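Local coordinates for ABC-type transport auxiliary lipoprotein component domain-containing protein (Xanthomonas campestris pv. campestris, PDB 2IQI), which is of unknown function but, as an ABC-type transport auxiliary lipoprotein component, probably assists an ABC transporter at the cell envelope, at residues I124-K129 with T167-E172; R79-S84 with W176-G181; D71-S76 with L103-R108. One frame throughout, in Å; residues are numbered along the deposited sequence.

Contact 1 of 3, residues I124-K129 with T167-E172; sequences IELNAK and TQVTTE
Val169 meets Leu126 and Ile124 where a long helix lies against one side of a mixed beta sheet, the basic joint of an alpha/beta layer. Strand 121-132 supplies the sheet side and helix 155-185 the other, and all three residues are buried. Across this joint the interaction is wholly apolar, with no hydrogen bond between the two segments. Val169 and Leu126 meet tip to tip: Leu126 CD2 sits against both branches of the valine, 3.9 Å from Val169 CG2 and 4.0 Å from Val169 CG1. The second touch is looser, Ile124 CD1 standing 4.3 Å from Val169 CG1. Leu126 turns CG between its own backbone N and carbonyl carbon (chi1 62°), and from there a chi2 of 81° brings CD2 to the valine. Ile124 and Leu126, two apart on the strand, face the helix, whereas Glu125 between them turns to the other side and forms salt bridges with Arg108 and Arg109 of the adjoining strand. The strand is thus apolar toward the helix and polar on its other side.

On the helix, polar side chains are occupied elsewhere than at the valine. Thr167 O accepts both the backbone N of Thr171 and its hydroxyl, which arrive from opposite faces of the carbonyl plane. One turn apart, Gln168 and Glu172 join their ends, while Gln168 OE1 takes a bond from Arg148 of strand 137-149. Gln168 NE2 lies 3.1 Å from Glu172 OE2, the N-H pointing at the oxygen with an angle of 164° and the acceptor close to the amide plane.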
loop_
_atom_site.group_PDB
_atom_site.type_symbol
_atom_site.label_atom_id
_atom_site.label_comp_id
_atom_site.label_asym_id
_atom_site.label_seq_id
_atom_site.Cartn_x
_atom_site.Cartn_y
_atom_site.Cartn_z
ATOM N N ILE A 124 2.950 6.252 -4.500
ATOM C CA ILE A 124 1.754 5.574 -4.120
ATOM C C ILE A 124 0.954 6.555 -3.338
ATOM O O ILE A 124 1.445 7.141 -2.385
ATOM C CB ILE A 124 2.050 4.296 -3.304
ATOM C CG1 ILE A 124 2.969 3.359 -4.090
ATOM C CG2 ILE A 124 0.806 3.527 -3.103
ATOM C CD1 ILE A 124 3.348 2.140 -3.370
ATOM N N GLU A 125 -0.280 6.777 -3.769
ATOM C CA GLU A 125 -1.242 7.518 -2.987
ATOM C C GLU A 125 -2.483 6.671 -2.806
ATOM O O GLU A 125 -3.023 6.135 -3.796
ATOM C CB GLU A 125 -1.562 8.844 -3.632
ATOM C CG GLU A 125 -2.832 9.498 -3.078
ATOM C CD GLU A 125 -3.148 10.850 -3.751
ATOM O OE1 GLU A 125 -2.356 11.281 -4.650
ATOM O OE2 GLU A 125 -4.170 11.491 -3.360
ATOM N N LEU A 126 -2.919 6.543 -1.544
ATOM C CA LEU A 126 -4.071 5.709 -1.183
ATOM C C LEU A 126 -4.861 6.217 0.058
ATOM O O LEU A 126 -4.324 6.998 0.879
ATOM C CB LEU A 126 -3.660 4.253 -1.031
ATOM C CG LEU A 126 -2.628 3.941 0.064
ATOM C CD1 LEU A 126 -3.304 3.841 1.451
ATOM C CD2 LEU A 126 -1.691 2.696 -0.248
ATOM N N ASN A 127 -6.123 5.774 0.194
ATOM C CA ASN A 127 -6.949 6.138 1.336
ATOM C C ASN A 127 -7.449 4.898 2.068
ATOM O O ASN A 127 -8.048 4.002 1.461
ATOM C CB ASN A 127 -8.126 6.969 0.855
ATOM C CG ASN A 127 -9.058 7.377 1.970
ATOM O OD1 ASN A 127 -10.074 6.703 2.218
ATOM N ND2 ASN A 127 -8.739 8.492 2.648
ATOM N N ALA A 128 -7.196 4.832 3.368
ATOM C CA ALA A 128 -7.673 3.725 4.188
ATOM C C ALA A 128 -8.826 4.162 5.049
ATOM O O ALA A 128 -8.794 5.219 5.665
ATOM C CB ALA A 128 -6.558 3.203 5.090
ATOM N N LYS A 129 -9.852 3.340 5.095
ATOM C CA LYS A 129 -10.875 3.508 6.084
ATOM C C LYS A 129 -10.739 2.320 6.993
ATOM O O LYS A 129 -10.491 1.190 6.513
ATOM C CB LYS A 129 -12.232 3.446 5.418
ATOM C CG LYS A 129 -12.523 4.590 4.511
ATOM C CD LYS A 129 -13.911 4.466 3.997
ATOM C CE LYS A 129 -14.334 5.829 3.552
ATOM N NZ LYS A 129 -13.537 6.414 2.436
ATOM N N THR A 167 7.192 -0.343 0.910
ATOM C CA THR A 167 7.586 -0.691 2.270
ATOM C C THR A 167 7.157 0.442 3.203
ATOM O O THR A 167 6.508 0.190 4.229
ATOM C CB THR A 167 9.087 -0.998 2.374
ATOM O OG1 THR A 167 9.382 -2.139 1.570
ATOM C CG2 THR A 167 9.523 -1.290 3.823
ATOM N N GLN A 168 7.454 1.683 2.815
ATOM C CA GLN A 168 7.083 2.844 3.634
ATOM C C GLN A 168 5.560 3.040 3.818
ATOM O O GLN A 168 5.135 3.262 4.947
ATOM C CB GLN A 168 7.776 4.119 3.161
ATOM C CG GLN A 168 7.369 5.339 3.926
ATOM C CD GLN A 168 7.979 6.645 3.395
ATOM O OE1 GLN A 168 9.018 6.647 2.746
ATOM N NE2 GLN A 168 7.331 7.764 3.705
ATOM N N VAL A 169 4.742 2.930 2.759
ATOM C CA VAL A 169 3.284 3.125 2.924
ATOM C C VAL A 169 2.672 2.020 3.771
ATOM O O VAL A 169 1.814 2.309 4.600
ATOM C CB VAL A 169 2.470 3.403 1.573
ATOM C CG1 VAL A 169 2.133 2.146 0.789
ATOM C CG2 VAL A 169 1.202 4.182 1.853
ATOM N N THR A 170 3.124 0.771 3.576
ATOM C CA THR A 170 2.615 -0.376 4.321
ATOM C C THR A 170 2.946 -0.158 5.800
ATOM O O THR A 170 2.133 -0.451 6.663
ATOM C CB THR A 170 3.255 -1.711 3.835
ATOM O OG1 THR A 170 2.966 -1.911 2.451
ATOM C CG2 THR A 170 2.757 -2.910 4.605
ATOM N N THR A 171 4.138 0.370 6.090
ATOM C CA THR A 171 4.554 0.602 7.483
ATOM C C THR A 171 3.631 1.653 8.124
ATOM O O THR A 171 3.289 1.588 9.324
ATOM C CB THR A 171 6.031 1.054 7.567
ATOM O OG1 THR A 171 6.872 0.019 7.060
ATOM C CG2 THR A 171 6.419 1.286 8.951
ATOM N N GLU A 172 3.237 2.635 7.328
ATOM C CA GLU A 172 2.395 3.685 7.852
ATOM C C GLU A 172 0.974 3.146 8.042
ATOM O O GLU A 172 0.257 3.589 8.929
ATOM C CB GLU A 172 2.441 4.925 6.942
ATOM C CG GLU A 172 3.730 5.753 7.050
ATOM C CD GLU A 172 3.852 6.923 5.995
ATOM O OE1 GLU A 172 2.816 7.472 5.474
ATOM O OE2 GLU A 172 5.028 7.308 5.709
#

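Contact 2 of 3, residues R79-S84 with W176-G181; sequences RAFEDS and WTLITG
A helix-helix contact in the alpha layer of the fold brings Phe81, in the last turn of helix 69-82, against Thr177 and Leu178 of the long helix 155-185. The backbones stay well apart, 9.0 Å between the CA atoms of Phe81 and Leu178, and the aromatic ring bridges much of that gap. Its CZ corner leads, lying 3.5 Å from Thr177 CB. The threonine sits at the ring's edge, near its plane, and the two side chains cross at about a right angle. CG2 and OG1, the two branches of Thr177 CB, are each 3.7 Å from Phe81 CZ, making the ring corner abut the fork of the threonine. Phe81 CG stands opposite its carbonyl carbon (chi1 -74°), a torsion that carries the ring across to the other helix although the CB bond does not aim there. Leu178 comes to the neighbouring ring atom obliquely: its CD2 is 4.0 Å from Phe81 CE1, as the two side chains slide past each other in opposite directions. Leu32 of strand 31-34 touches both Phe81 and Thr177, and Val174 adds to the surroundings of the ring.

The end of the shorter helix is tied back on itself. Ser84 OG gives a 2.8 Å hydrogen bond to Phe81 O, which the backbone N of Ser84 also reaches from the same face of the carbonyl plane.

Thr177 OG1 is hydrogen-bonded to Leu173 O, a turn earlier in its own helix. The buried hydroxyl thus needs no partner from the ring, and CB, CG2 and OG1 can all pack on its edge. No hydrogen bond links residues 79-84 and 176-181, which meet by dispersion and shape.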
loop_
_atom_site.group_PDB
_atom_site.type_symbol
_atom_site.label_atom_id
_atom_site.label_comp_id
_atom_site.label_asym_id
_atom_site.label_seq_id
_atom_site.Cartn_x
_atom_site.Cartn_y
_atom_site.Cartn_z
ATOM N N ARG A 79 0.690 -9.455 5.024
ATOM C CA ARG A 79 1.948 -10.001 5.509
ATOM C C ARG A 79 2.552 -9.150 6.588
ATOM O O ARG A 79 3.038 -9.701 7.561
ATOM C CB ARG A 79 2.937 -10.260 4.388
ATOM C CG ARG A 79 2.311 -11.232 3.417
ATOM C CD ARG A 79 3.181 -11.815 2.350
ATOM N NE ARG A 79 2.266 -12.641 1.568
ATOM C CZ ARG A 79 2.368 -12.878 0.265
ATOM N NH1 ARG A 79 3.377 -12.351 -0.413
ATOM N NH2 ARG A 79 1.449 -13.627 -0.343
ATOM N N ALA A 80 2.509 -7.819 6.467
ATOM C CA ALA A 80 3.099 -6.989 7.541
ATOM C C ALA A 80 2.324 -7.057 8.891
ATOM O O ALA A 80 2.935 -7.036 9.962
ATOM C CB ALA A 80 3.324 -5.590 7.088
ATOM N N PHE A 81 0.996 -7.195 8.841
ATOM C CA PHE A 81 0.232 -7.539 10.048
ATOM C C PHE A 81 0.655 -8.886 10.616
ATOM O O PHE A 81 0.848 -9.008 11.817
ATOM C CB PHE A 81 -1.292 -7.502 9.814
ATOM C CG PHE A 81 -1.861 -6.100 9.698
ATOM C CD1 PHE A 81 -1.768 -5.206 10.763
ATOM C CD2 PHE A 81 -2.483 -5.681 8.530
ATOM C CE1 PHE A 81 -2.274 -3.934 10.661
ATOM C CE2 PHE A 81 -2.996 -4.396 8.423
ATOM C CZ PHE A 81 -2.902 -3.526 9.472
ATOM N N GLU A 82 0.808 -9.887 9.749
ATOM C CA GLU A 82 1.204 -11.233 10.173
ATOM C C GLU A 82 2.545 -11.185 10.850
ATOM O O GLU A 82 2.680 -11.670 11.970
ATOM C CB GLU A 82 1.192 -12.231 9.018
ATOM C CG GLU A 82 -0.232 -12.667 8.637
ATOM C CD GLU A 82 -0.365 -13.379 7.299
ATOM O OE1 GLU A 82 0.628 -13.562 6.542
ATOM O OE2 GLU A 82 -1.511 -13.757 6.988
ATOM N N ASP A 83 3.511 -10.533 10.227
ATOM C CA ASP A 83 4.882 -10.541 10.726
ATOM C C ASP A 83 5.111 -9.579 11.881
ATOM O O ASP A 83 6.242 -9.433 12.319
ATOM C CB ASP A 83 5.885 -10.170 9.604
ATOM C CG ASP A 83 5.956 -11.230 8.471
ATOM O OD1 ASP A 83 5.556 -12.438 8.673
ATOM O OD2 ASP A 83 6.436 -10.839 7.372
ATOM N N SER A 84 4.085 -8.874 12.350
ATOM C CA SER A 84 4.355 -7.817 13.308
ATOM C C SER A 84 4.452 -8.325 14.715
ATOM O O SER A 84 5.154 -7.735 15.530
ATOM C CB SER A 84 3.307 -6.733 13.236
ATOM O OG SER A 84 2.056 -7.244 13.606
ATOM N N TRP A 176 -1.011 2.642 11.712
ATOM C CA TRP A 176 -2.161 3.512 11.918
ATOM C C TRP A 176 -3.380 2.673 12.174
ATOM O O TRP A 176 -4.302 3.134 12.828
ATOM C CB TRP A 176 -2.363 4.388 10.706
ATOM C CG TRP A 176 -3.568 5.155 10.690
ATOM C CD1 TRP A 176 -3.759 6.399 11.227
ATOM C CD2 TRP A 176 -4.790 4.790 10.056
ATOM N NE1 TRP A 176 -5.051 6.821 10.983
ATOM C CE2 TRP A 176 -5.705 5.842 10.275
ATOM C CE3 TRP A 176 -5.222 3.656 9.351
ATOM C CZ2 TRP A 176 -7.018 5.797 9.793
ATOM C CZ3 TRP A 176 -6.544 3.617 8.875
ATOM C CH2 TRP A 176 -7.413 4.678 9.091
ATOM N N THR A 177 -3.392 1.456 11.636
ATOM C CA THR A 177 -4.508 0.540 11.809
ATOM C C THR A 177 -4.536 0.004 13.228
ATOM O O THR A 177 -5.581 -0.023 13.861
ATOM C CB THR A 177 -4.424 -0.646 10.836
ATOM O OG1 THR A 177 -4.375 -0.129 9.514
ATOM C CG2 THR A 177 -5.668 -1.551 10.965
ATOM N N LEU A 178 -3.376 -0.411 13.719
ATOM C CA LEU A 178 -3.253 -0.882 15.079
ATOM C C LEU A 178 -3.563 0.204 16.073
ATOM O O LEU A 178 -4.257 -0.058 17.035
ATOM C CB LEU A 178 -1.866 -1.414 15.357
ATOM C CG LEU A 178 -1.482 -2.590 14.493
ATOM C CD1 LEU A 178 -0.113 -2.931 14.892
ATOM C CD2 LEU A 178 -2.457 -3.790 14.659
ATOM N N ILE A 179 -3.022 1.407 15.883
ATOM C CA ILE A 179 -3.219 2.469 16.877
ATOM C C ILE A 179 -4.669 2.955 16.837
ATOM O O ILE A 179 -5.333 3.011 17.887
ATOM C CB ILE A 179 -2.180 3.604 16.720
ATOM C CG1 ILE A 179 -0.834 3.091 17.213
ATOM C CG2 ILE A 179 -2.598 4.889 17.449
ATOM C CD1 ILE A 179 0.312 3.956 16.830
ATOM N N THR A 180 -5.173 3.265 15.644
ATOM C CA THR A 180 -6.538 3.741 15.533
ATOM C C THR A 180 -7.526 2.667 16.027
ATOM O O THR A 180 -8.438 2.960 16.802
ATOM C CB THR A 180 -6.896 4.166 14.098
ATOM O OG1 THR A 180 -5.888 5.053 13.569
ATOM C CG2 THR A 180 -8.226 4.855 14.095
ATOM N N GLY A 181 -7.310 1.424 15.615
ATOM C CA GLY A 181 -8.151 0.343 16.054
ATOM C C GLY A 181 -8.224 0.280 17.556
ATOM O O GLY A 181 -9.309 0.226 18.129
#

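Contact 3 of 3, residues D71-S76 with L103-R108; sequences DMLEDS and LAIDVR
Leu73 fits its CD2 methyl between Ile105 and Val107, and this one atom makes every close touch between residues 71-76 and 103-108. Most of the surface buried on the helix side belongs to this leucine. Its CG is turned opposite the backbone N (chi1 -172°), extending the isobutyl group from the helix toward the sheet.

Ile105 is the larger partner. It reaches toward Leu73 tip to tip, with two of its carbons engaged: Leu73 CD2 is 3.7 Å from Ile105 CG2 and 3.9 Å from Ile105 CD1. The leucine methyl is therefore held by both arms of the isoleucine, the short branch and the end of the long one. Val107 contributes less, through a single methyl, its CG2 lying 3.9 Å from Leu73 CD2. Being two residues apart on an extended strand, Ile105 and Val107 send their side chains to the same side, and Asp106 between them points away from the helix to bond with Ser38. No hydrogen bond passes between the segments. On the helix itself, Met72 O is doubly gripped, by the backbone N and by the hydroxyl of Ser76, with Ser76 OG 2.9 Å from it and the two donors on opposite faces of its plane.

Leu126 of strand 121-132, the next strand in the sheet, touches both Leu73 and Ile105 and closes a small apolar cluster. Ser76 meets Leu166 and Thr170 of helix 155-185, and Met72 also touches Leu166, so helix 69-82 rests on the sheet and packs against the long helix as well.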
loop_
_atom_site.group_PDB
_atom_site.type_symbol
_atom_site.label_atom_id
_atom_site.label_comp_id
_atom_site.label_asym_id
_atom_site.label_seq_id
_atom_site.Cartn_x
_atom_site.Cartn_y
_atom_site.Cartn_z
ATOM N N ASP A 71 -2.950 -6.142 -5.638
ATOM C CA ASP A 71 -2.613 -7.395 -4.955
ATOM C C ASP A 71 -1.252 -7.339 -4.241
ATOM O O ASP A 71 -1.082 -8.035 -3.218
ATOM C CB ASP A 71 -2.650 -8.614 -5.902
ATOM C CG ASP A 71 -4.051 -8.882 -6.516
ATOM O OD1 ASP A 71 -5.094 -8.357 -6.030
ATOM O OD2 ASP A 71 -4.104 -9.639 -7.513
ATOM N N MET A 72 -0.275 -6.582 -4.801
ATOM C CA MET A 72 1.052 -6.417 -4.154
ATOM C C MET A 72 0.768 -5.692 -2.835
ATOM O O MET A 72 1.359 -6.005 -1.789
ATOM C CB MET A 72 2.064 -5.564 -4.970
ATOM C CG MET A 72 2.394 -5.963 -6.419
ATOM S SD MET A 72 3.581 -4.819 -7.245
ATOM C CE MET A 72 4.954 -5.158 -6.194
ATOM N N LEU A 73 -0.162 -4.729 -2.918
ATOM C CA LEU A 73 -0.575 -3.949 -1.781
ATOM C C LEU A 73 -1.391 -4.763 -0.754
ATOM O O LEU A 73 -1.126 -4.732 0.448
ATOM C CB LEU A 73 -1.286 -2.670 -2.205
ATOM C CG LEU A 73 -1.496 -1.830 -0.939
ATOM C CD1 LEU A 73 -0.335 -0.879 -0.712
ATOM C CD2 LEU A 73 -2.856 -1.118 -0.974
ATOM N N GLU A 74 -2.367 -5.506 -1.235
ATOM C CA GLU A 74 -3.038 -6.485 -0.387
ATOM C C GLU A 74 -2.077 -7.517 0.271
ATOM O O GLU A 74 -2.211 -7.842 1.438
ATOM C CB GLU A 74 -4.132 -7.158 -1.184
ATOM C CG GLU A 74 -5.166 -7.852 -0.357
ATOM C CD GLU A 74 -5.920 -8.907 -1.155
ATOM O OE1 GLU A 74 -6.077 -8.720 -2.399
ATOM O OE2 GLU A 74 -6.350 -9.929 -0.533
ATOM N N ASP A 75 -1.095 -8.019 -0.441
ATOM C CA ASP A 75 -0.175 -8.939 0.214
ATOM C C ASP A 75 0.798 -8.253 1.174
ATOM O O ASP A 75 1.207 -8.871 2.144
ATOM C CB ASP A 75 0.613 -9.818 -0.793
ATOM C CG ASP A 75 -0.275 -10.789 -1.556
ATOM O OD1 ASP A 75 -1.520 -10.719 -1.371
ATOM O OD2 ASP A 75 0.267 -11.619 -2.341
ATOM N N SER A 76 1.193 -7.011 0.915
ATOM C CA SER A 76 2.173 -6.391 1.789
ATOM C C SER A 76 1.564 -6.140 3.115
ATOM O O SER A 76 2.203 -6.356 4.156
ATOM C CB SER A 76 2.638 -5.052 1.235
ATOM O OG SER A 76 3.407 -5.317 0.094
ATOM N N LEU A 103 -10.314 -3.243 7.396
ATOM C CA LEU A 103 -9.417 -2.255 6.744
ATOM C C LEU A 103 -9.671 -2.211 5.258
ATOM O O LEU A 103 -9.344 -3.174 4.535
ATOM C CB LEU A 103 -7.954 -2.593 6.983
ATOM C CG LEU A 103 -6.908 -1.738 6.282
ATOM C CD1 LEU A 103 -6.972 -0.296 6.691
ATOM C CD2 LEU A 103 -5.540 -2.296 6.582
ATOM N N ALA A 104 -10.241 -1.091 4.804
ATOM C CA ALA A 104 -10.506 -0.890 3.380
ATOM C C ALA A 104 -9.614 0.197 2.725
ATOM O O ALA A 104 -9.619 1.364 3.131
ATOM C CB ALA A 104 -11.977 -0.574 3.169
ATOM N N ILE A 105 -8.882 -0.193 1.689
ATOM C CA ILE A 105 -7.959 0.693 1.007
ATOM C C ILE A 105 -8.445 1.037 -0.394
ATOM O O ILE A 105 -8.801 0.179 -1.152
ATOM C CB ILE A 105 -6.558 0.067 0.942
ATOM C CG1 ILE A 105 -6.031 -0.228 2.340
ATOM C CG2 ILE A 105 -5.575 1.022 0.329
ATOM C CD1 ILE A 105 -4.857 -1.201 2.334
ATOM N N ASP A 106 -8.483 2.315 -0.726
ATOM C CA ASP A 106 -8.739 2.736 -2.096
ATOM C C ASP A 106 -7.416 3.314 -2.594
ATOM O O ASP A 106 -6.858 4.206 -1.938
ATOM C CB ASP A 106 -9.837 3.771 -2.129
ATOM C CG ASP A 106 -10.290 4.106 -3.530
ATOM O OD1 ASP A 106 -10.615 3.159 -4.309
ATOM O OD2 ASP A 106 -10.345 5.335 -3.850
ATOM N N VAL A 107 -6.899 2.765 -3.701
ATOM C CA VAL A 107 -5.614 3.184 -4.288
ATOM C C VAL A 107 -5.835 4.250 -5.374
ATOM O O VAL A 107 -6.619 4.025 -6.312
ATOM C CB VAL A 107 -4.864 2.006 -4.886
ATOM C CG1 VAL A 107 -3.598 2.476 -5.563
ATOM C CG2 VAL A 107 -4.537 0.995 -3.800
ATOM N N ARG A 108 -5.174 5.405 -5.222
ATOM C CA ARG A 108 -5.440 6.574 -6.075
ATOM C C ARG A 108 -4.380 6.740 -7.148
ATOM O O ARG A 108 -4.689 7.028 -8.299
ATOM C CB ARG A 108 -5.521 7.840 -5.243
ATOM C CG ARG A 108 -6.619 7.828 -4.187
ATOM C CD ARG A 108 -6.480 9.079 -3.372
ATOM N NE ARG A 108 -7.576 9.334 -2.451
ATOM C CZ ARG A 108 -7.641 10.407 -1.642
ATOM N NH1 ARG A 108 -6.652 11.309 -1.651
ATOM N NH2 ARG A 108 -8.704 10.603 -0.835
#

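How the contacts relate
The three contacts join two helices and a sheet in one alpha/beta unit. Contacts 1 and 3 lie close, about 8 Å between centres, and reach adjacent antiparallel strands, with probable backbone hydrogen bonds from Asn127 N to Asp106 O and Lys129 N to Ala104 O. Contact 2 lies about 12 Å from contact 1 and 13 Å from contact 3, sharing helix 155-185 with the former and helix 69-82 with the latter. Along the chain contact 3 closes before contact 1 opens, whereas contact 2 starts between the halves of contact 3 and ends after both. Helix-sheet and helix-helix packing thereby bring distant parts of the sequence into one apolar core.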